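Long-range contact in putative sulfurtransferase DsrE (Allochromatium vinosum, PDB 2HY5), which is a putative sulfurtransferase that probably carries sulfur as a cysteine persulfide and could take part in oxidation of intracellular sulfur: residues Pro11-Lys25 and Pro53-Leu67. Sequence-based numbering, arbitrary orientation.
Sequences PYQHQASDSAYQFAK and PPQDDRHIVNRWAEL
The hydroxyl of Tyr12 sits at the start of helix 60-71 and makes three bonds: Tyr12 OH donates to Arg58 O at 2.9 Å, accepts from Ile60 N at 3.1 Å, and accepts from a water that also takes the Val61 N-H. Ile60 CD1 lies over the centre of the Tyr12 ring, a CH-pi contact. Arg58 grips Asp18 side-on, NE to OD1 at 3.0 Å and NH2 to OD2 at 2.8 Å, both oxygens met on the syn side but tilted out of the carboxylate plane, while its NH1 bridges to Asp57 OD1. A methionine in place of Arg58 would probably leave the Asp18 and Asp57 carboxylates without their shared cation. Segments 16-25 and 60-67 run nearly parallel, their axes 21° apart; their helices follow successive strands of the parallel sheet in this alpha/beta fold and pack on one side of it, Ala20 and Trp64 both touching strand 2-7. Trp64 enters as a knob among Ser17, Ala20, Tyr21 and Ala24; its NE1 donates in the ring plane to Ser17 OG at 3.0 Å, an oxygen also bonded to Asn46. Tyr21, its CG swung opposite the main-chain nitrogen (chi1 171°), turns its ring edge to the Trp64 face, planes at 89°, and takes Arg63 CD over its own face.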
loop_
_atom_site.group_PDB
_atom_site.type_symbol
_atom_site.label_atom_id
_atom_site.label_comp_id
_atom_site.label_asym_id
_atom_site.label_seq_id
_atom_site.Cartn_x
_atom_site.Cartn_y
_atom_site.Cartn_z
ATOM N N PRO A 11 -9.212 -7.285 2.460
ATOM C CA PRO A 11 -9.040 -8.010 3.719
ATOM C C PRO A 11 -7.652 -8.639 3.846
ATOM O O PRO A 11 -7.066 -9.082 2.857
ATOM C CB PRO A 11 -10.153 -9.051 3.667
ATOM C CG PRO A 11 -10.247 -9.350 2.195
ATOM C CD PRO A 11 -10.162 -7.981 1.572
ATOM N N TYR A 12 -7.140 -8.651 5.074
ATOM C CA TYR A 12 -5.841 -9.231 5.415
ATOM C C TYR A 12 -4.609 -8.477 4.930
ATOM O O TYR A 12 -3.683 -8.260 5.708
ATOM C CB TYR A 12 -5.766 -10.692 4.944
ATOM C CG TYR A 12 -6.878 -11.556 5.510
ATOM C CD1 TYR A 12 -7.990 -11.880 4.740
ATOM C CD2 TYR A 12 -6.846 -11.985 6.836
ATOM C CE1 TYR A 12 -9.055 -12.609 5.277
ATOM C CE2 TYR A 12 -7.899 -12.713 7.386
ATOM C CZ TYR A 12 -9.001 -13.019 6.600
ATOM O OH TYR A 12 -10.053 -13.723 7.132
ATOM N N GLN A 13 -4.595 -8.074 3.661
ATOM C CA GLN A 13 -3.446 -7.354 3.104
ATOM C C GLN A 13 -3.118 -6.118 3.938
ATOM O O GLN A 13 -1.957 -5.823 4.191
ATOM C CB GLN A 13 -3.727 -6.933 1.660
ATOM C CG GLN A 13 -2.532 -6.280 0.955
ATOM C CD GLN A 13 -1.641 -7.277 0.234
ATOM O OE1 GLN A 13 -1.783 -8.491 0.388
ATOM N NE2 GLN A 13 -0.712 -6.763 -0.565
ATOM N N HIS A 14 -4.154 -5.389 4.341
ATOM C CA HIS A 14 -3.993 -4.190 5.160
ATOM C C HIS A 14 -4.918 -4.287 6.366
ATOM O O HIS A 14 -5.986 -4.898 6.293
ATOM C CB HIS A 14 -4.334 -2.935 4.353
ATOM C CG HIS A 14 -3.380 -2.655 3.234
ATOM N ND1 HIS A 14 -3.561 -3.141 1.957
ATOM C CD2 HIS A 14 -2.229 -1.938 3.202
ATOM C CE1 HIS A 14 -2.567 -2.736 1.186
ATOM N NE2 HIS A 14 -1.747 -2.003 1.917
ATOM N N GLN A 15 -4.514 -3.679 7.477
ATOM C CA GLN A 15 -5.313 -3.730 8.699
ATOM C C GLN A 15 -6.589 -2.891 8.637
ATOM O O GLN A 15 -7.465 -3.027 9.489
ATOM C CB GLN A 15 -4.462 -3.274 9.884
ATOM C CG GLN A 15 -5.106 -3.539 11.239
ATOM C CD GLN A 15 -4.267 -3.026 12.388
ATOM O OE1 GLN A 15 -3.088 -2.700 12.222
ATOM N NE2 GLN A 15 -4.869 -2.962 13.571
ATOM N N ALA A 16 -6.693 -2.040 7.622
ATOM C CA ALA A 16 -7.850 -1.159 7.444
ATOM C C ALA A 16 -9.202 -1.808 7.743
ATOM O O ALA A 16 -9.965 -1.297 8.559
ATOM C CB ALA A 16 -7.856 -0.582 6.028
ATOM N N SER A 17 -9.505 -2.922 7.084
ATOM C CA SER A 17 -10.782 -3.590 7.301
ATOM C C SER A 17 -10.977 -4.006 8.766
ATOM O O SER A 17 -12.075 -3.900 9.304
ATOM C CB SER A 17 -10.903 -4.814 6.390
ATOM O OG SER A 17 -12.210 -5.364 6.476
ATOM N N ASP A 18 -9.912 -4.485 9.403
ATOM C CA ASP A 18 -9.985 -4.901 10.805
ATOM C C ASP A 18 -10.213 -3.694 11.712
ATOM O O ASP A 18 -11.008 -3.743 12.651
ATOM C CB ASP A 18 -8.690 -5.599 11.223
ATOM C CG ASP A 18 -8.571 -6.994 10.653
ATOM O OD1 ASP A 18 -9.258 -7.910 11.157
ATOM O OD2 ASP A 18 -7.794 -7.166 9.690
ATOM N N SER A 19 -9.499 -2.614 11.433
ATOM C CA SER A 19 -9.641 -1.405 12.235
ATOM C C SER A 19 -11.059 -0.863 12.107
ATOM O O SER A 19 -11.659 -0.426 13.093
ATOM C CB SER A 19 -8.636 -0.348 11.781
ATOM O OG SER A 19 -7.314 -0.795 12.008
ATOM N N ALA A 20 -11.588 -0.893 10.889
ATOM C CA ALA A 20 -12.936 -0.403 10.631
ATOM C C ALA A 20 -13.946 -1.264 11.375
ATOM O O ALA A 20 -14.920 -0.757 11.927
ATOM C CB ALA A 20 -13.222 -0.420 9.131
ATOM N N TYR A 21 -13.714 -2.570 11.383
ATOM C CA TYR A 21 -14.607 -3.489 12.079
ATOM C C TYR A 21 -14.633 -3.199 13.580
ATOM O O TYR A 21 -15.705 -3.078 14.186
ATOM C CB TYR A 21 -14.168 -4.936 11.854
ATOM C CG TYR A 21 -14.926 -5.902 12.731
ATOM C CD1 TYR A 21 -16.223 -6.303 12.404
ATOM C CD2 TYR A 21 -14.379 -6.344 13.932
ATOM C CE1 TYR A 21 -16.955 -7.122 13.262
ATOM C CE2 TYR A 21 -15.103 -7.152 14.796
ATOM C CZ TYR A 21 -16.389 -7.539 14.457
ATOM O OH TYR A 21 -17.097 -8.345 15.321
ATOM N N GLN A 22 -13.452 -3.089 14.185
ATOM C CA GLN A 22 -13.376 -2.822 15.620
ATOM C C GLN A 22 -13.993 -1.471 15.963
ATOM O O GLN A 22 -14.621 -1.322 17.007
ATOM C CB GLN A 22 -11.919 -2.885 16.106
ATOM C CG GLN A 22 -11.240 -4.237 15.863
ATOM C CD GLN A 22 -11.870 -5.386 16.641
ATOM O OE1 GLN A 22 -11.686 -6.561 16.303
ATOM N NE2 GLN A 22 -12.598 -5.054 17.693
ATOM N N PHE A 23 -13.818 -0.489 15.085
ATOM C CA PHE A 23 -14.397 0.838 15.310
ATOM C C PHE A 23 -15.921 0.736 15.249
ATOM O O PHE A 23 -16.626 1.259 16.111
ATOM C CB PHE A 23 -13.933 1.827 14.240
ATOM C CG PHE A 23 -14.462 3.220 14.439
ATOM C CD1 PHE A 23 -13.751 4.145 15.198
ATOM C CD2 PHE A 23 -15.684 3.599 13.895
ATOM C CE1 PHE A 23 -14.251 5.429 15.412
ATOM C CE2 PHE A 23 -16.198 4.880 14.101
ATOM C CZ PHE A 23 -15.480 5.798 14.862
ATOM N N ALA A 24 -16.420 0.065 14.216
ATOM C CA ALA A 24 -17.856 -0.103 14.034
ATOM C C ALA A 24 -18.482 -0.804 15.223
ATOM O O ALA A 24 -19.511 -0.364 15.742
ATOM C CB ALA A 24 -18.138 -0.899 12.767
ATOM N N LYS A 25 -17.872 -1.905 15.644
ATOM C CA LYS A 25 -18.398 -2.663 16.768
ATOM C C LYS A 25 -18.452 -1.801 18.018
ATOM O O LYS A 25 -19.445 -1.801 18.744
ATOM C CB LYS A 25 -17.539 -3.903 17.021
ATOM C CG LYS A 25 -18.210 -4.929 17.926
ATOM C CD LYS A 25 -17.522 -6.283 17.838
ATOM C CE LYS A 25 -16.278 -6.337 18.698
ATOM N NZ LYS A 25 -16.632 -6.373 20.146
ATOM N N PRO A 53 -10.086 -18.561 5.098
ATOM C CA PRO A 53 -8.926 -18.189 5.912
ATOM C C PRO A 53 -8.639 -19.231 6.978
ATOM O O PRO A 53 -9.508 -20.039 7.321
ATOM C CB PRO A 53 -9.345 -16.853 6.534
ATOM C CG PRO A 53 -10.479 -16.372 5.663
ATOM C CD PRO A 53 -11.205 -17.639 5.341
ATOM N N PRO A 54 -7.408 -19.229 7.512
ATOM C CA PRO A 54 -7.004 -20.177 8.554
ATOM C C PRO A 54 -8.023 -20.152 9.694
ATOM O O PRO A 54 -8.489 -19.087 10.090
ATOM C CB PRO A 54 -5.638 -19.650 8.978
ATOM C CG PRO A 54 -5.096 -19.103 7.700
ATOM C CD PRO A 54 -6.285 -18.350 7.142
ATOM N N GLN A 55 -8.358 -21.326 10.220
ATOM C CA GLN A 55 -9.338 -21.441 11.293
ATOM C C GLN A 55 -8.910 -20.868 12.645
ATOM O O GLN A 55 -9.756 -20.561 13.485
ATOM C CB GLN A 55 -9.738 -22.909 11.454
ATOM C CG GLN A 55 -10.604 -23.425 10.318
ATOM C CD GLN A 55 -10.453 -24.916 10.095
ATOM O OE1 GLN A 55 -10.547 -25.709 11.030
ATOM N NE2 GLN A 55 -10.219 -25.305 8.847
ATOM N N ASP A 56 -7.608 -20.714 12.856
ATOM C CA ASP A 56 -7.122 -20.181 14.124
ATOM C C ASP A 56 -7.004 -18.657 14.137
ATOM O O ASP A 56 -6.411 -18.081 15.050
ATOM C CB ASP A 56 -5.773 -20.806 14.484
ATOM C CG ASP A 56 -4.721 -20.579 13.420
ATOM O OD1 ASP A 56 -3.567 -21.009 13.631
ATOM O OD2 ASP A 56 -5.045 -19.974 12.378
ATOM N N ASP A 57 -7.567 -18.004 13.125
ATOM C CA ASP A 57 -7.532 -16.548 13.050
ATOM C C ASP A 57 -8.901 -16.051 12.591
ATOM O O ASP A 57 -9.736 -16.840 12.148
ATOM C CB ASP A 57 -6.439 -16.083 12.086
ATOM C CG ASP A 57 -6.064 -14.625 12.290
ATOM O OD1 ASP A 57 -5.130 -14.150 11.613
ATOM O OD2 ASP A 57 -6.700 -13.950 13.129
ATOM N N ARG A 58 -9.128 -14.748 12.687
ATOM C CA ARG A 58 -10.422 -14.199 12.315
ATOM C C ARG A 58 -10.793 -14.344 10.843
ATOM O O ARG A 58 -9.937 -14.336 9.955
ATOM C CB ARG A 58 -10.522 -12.724 12.737
ATOM C CG ARG A 58 -9.962 -11.699 11.752
ATOM C CD ARG A 58 -8.452 -11.746 11.636
ATOM N NE ARG A 58 -7.939 -10.629 10.845
ATOM C CZ ARG A 58 -6.711 -10.566 10.340
ATOM N NH1 ARG A 58 -5.858 -11.562 10.538
ATOM N NH2 ARG A 58 -6.336 -9.507 9.634
ATOM N N HIS A 59 -12.093 -14.488 10.615
ATOM C CA HIS A 59 -12.665 -14.619 9.283
ATOM C C HIS A 59 -13.286 -13.249 9.037
ATOM O O HIS A 59 -14.415 -12.983 9.437
ATOM C CB HIS A 59 -13.747 -15.706 9.284
ATOM C CG HIS A 59 -14.166 -16.147 7.916
ATOM N ND1 HIS A 59 -14.630 -15.274 6.956
ATOM C CD2 HIS A 59 -14.202 -17.378 7.350
ATOM C CE1 HIS A 59 -14.933 -15.946 5.860
ATOM N NE2 HIS A 59 -14.681 -17.226 6.074
ATOM N N ILE A 60 -12.528 -12.370 8.398
ATOM C CA ILE A 60 -12.990 -11.016 8.146
ATOM C C ILE A 60 -14.357 -10.884 7.478
ATOM O O ILE A 60 -15.207 -10.126 7.945
ATOM C CB ILE A 60 -11.951 -10.245 7.319
ATOM C CG1 ILE A 60 -10.651 -10.137 8.122
ATOM C CG2 ILE A 60 -12.490 -8.871 6.958
ATOM C CD1 ILE A 60 -9.509 -9.457 7.384
ATOM N N VAL A 61 -14.578 -11.612 6.392
ATOM C CA VAL A 61 -15.854 -11.506 5.704
ATOM C C VAL A 61 -17.025 -11.957 6.564
ATOM O O VAL A 61 -18.017 -11.239 6.678
ATOM C CB VAL A 61 -15.853 -12.312 4.395
ATOM C CG1 VAL A 61 -17.190 -12.133 3.670
ATOM C CG2 VAL A 61 -14.702 -11.842 3.509
ATOM N N ASN A 62 -16.918 -13.140 7.165
ATOM C CA ASN A 62 -18.005 -13.648 7.992
ATOM C C ASN A 62 -18.244 -12.790 9.220
ATOM O O ASN A 62 -19.377 -12.640 9.669
ATOM C CB ASN A 62 -17.740 -15.095 8.418
ATOM C CG ASN A 62 -17.926 -16.074 7.275
ATOM O OD1 ASN A 62 -18.533 -15.745 6.256
ATOM N ND2 ASN A 62 -17.415 -17.287 7.445
ATOM N N ARG A 63 -17.168 -12.227 9.757
ATOM C CA ARG A 63 -17.255 -11.377 10.935
ATOM C C ARG A 63 -18.048 -10.109 10.608
ATOM O O ARG A 63 -18.883 -9.670 11.397
ATOM C CB ARG A 63 -15.848 -11.033 11.408
ATOM C CG ARG A 63 -15.799 -10.272 12.709
ATOM C CD ARG A 63 -14.379 -9.804 12.978
ATOM N NE ARG A 63 -13.700 -10.628 13.970
ATOM C CZ ARG A 63 -12.471 -10.385 14.415
ATOM N NH1 ARG A 63 -11.795 -9.342 13.944
ATOM N NH2 ARG A 63 -11.924 -11.169 15.336
ATOM N N TRP A 64 -17.786 -9.523 9.443
ATOM C CA TRP A 64 -18.520 -8.333 9.010
ATOM C C TRP A 64 -19.987 -8.721 8.826
ATOM O O TRP A 64 -20.893 -7.985 9.209
ATOM C CB TRP A 64 -17.983 -7.816 7.671
ATOM C CG TRP A 64 -16.936 -6.741 7.774
ATOM C CD1 TRP A 64 -15.662 -6.789 7.280
ATOM C CD2 TRP A 64 -17.083 -5.445 8.369
ATOM N NE1 TRP A 64 -15.006 -5.607 7.530
ATOM C CE2 TRP A 64 -15.856 -4.763 8.200
ATOM C CE3 TRP A 64 -18.130 -4.791 9.035
ATOM C CZ2 TRP A 64 -15.652 -3.458 8.664
ATOM C CZ3 TRP A 64 -17.924 -3.494 9.496
ATOM C CH2 TRP A 64 -16.694 -2.844 9.309
ATOM N N ALA A 65 -20.215 -9.886 8.227
ATOM C CA ALA A 65 -21.573 -10.356 7.980
ATOM C C ALA A 65 -22.340 -10.581 9.281
ATOM O O ALA A 65 -23.535 -10.282 9.365
ATOM C CB ALA A 65 -21.542 -11.638 7.164
ATOM N N GLU A 66 -21.654 -11.107 10.291
ATOM C CA GLU A 66 -22.283 -11.351 11.584
ATOM C C GLU A 66 -22.647 -10.022 12.238
ATOM O O GLU A 66 -23.707 -9.889 12.853
ATOM C CB GLU A 66 -21.342 -12.150 12.489
ATOM C CG GLU A 66 -21.014 -13.534 11.949
ATOM C CD GLU A 66 -19.973 -14.263 12.777
ATOM O OE1 GLU A 66 -18.854 -13.730 12.929
ATOM O OE2 GLU A 66 -20.273 -15.368 13.273
ATOM N N LEU A 67 -21.771 -9.035 12.097
ATOM C CA LEU A 67 -22.031 -7.726 12.676
ATOM C C LEU A 67 -23.227 -7.092 11.975
ATOM O O LEU A 67 -24.086 -6.482 12.613
ATOM C CB LEU A 67 -20.814 -6.817 12.519
ATOM C CG LEU A 67 -20.893 -5.526 13.336
ATOM C CD1 LEU A 67 -20.780 -5.861 14.815
ATOM C CD2 LEU A 67 -19.777 -4.577 12.914
HETATM O O HOH W 1 -12.575 -13.686 5.267
HETATM O O HOH W 2 -3.702 -9.453 8.242
HETATM O O HOH W 3 -11.993 -8.151 11.647
HETATM O O HOH W 4 -18.943 -9.810 14.289
HETATM O O HOH W 5 -9.791 -7.421 14.116
#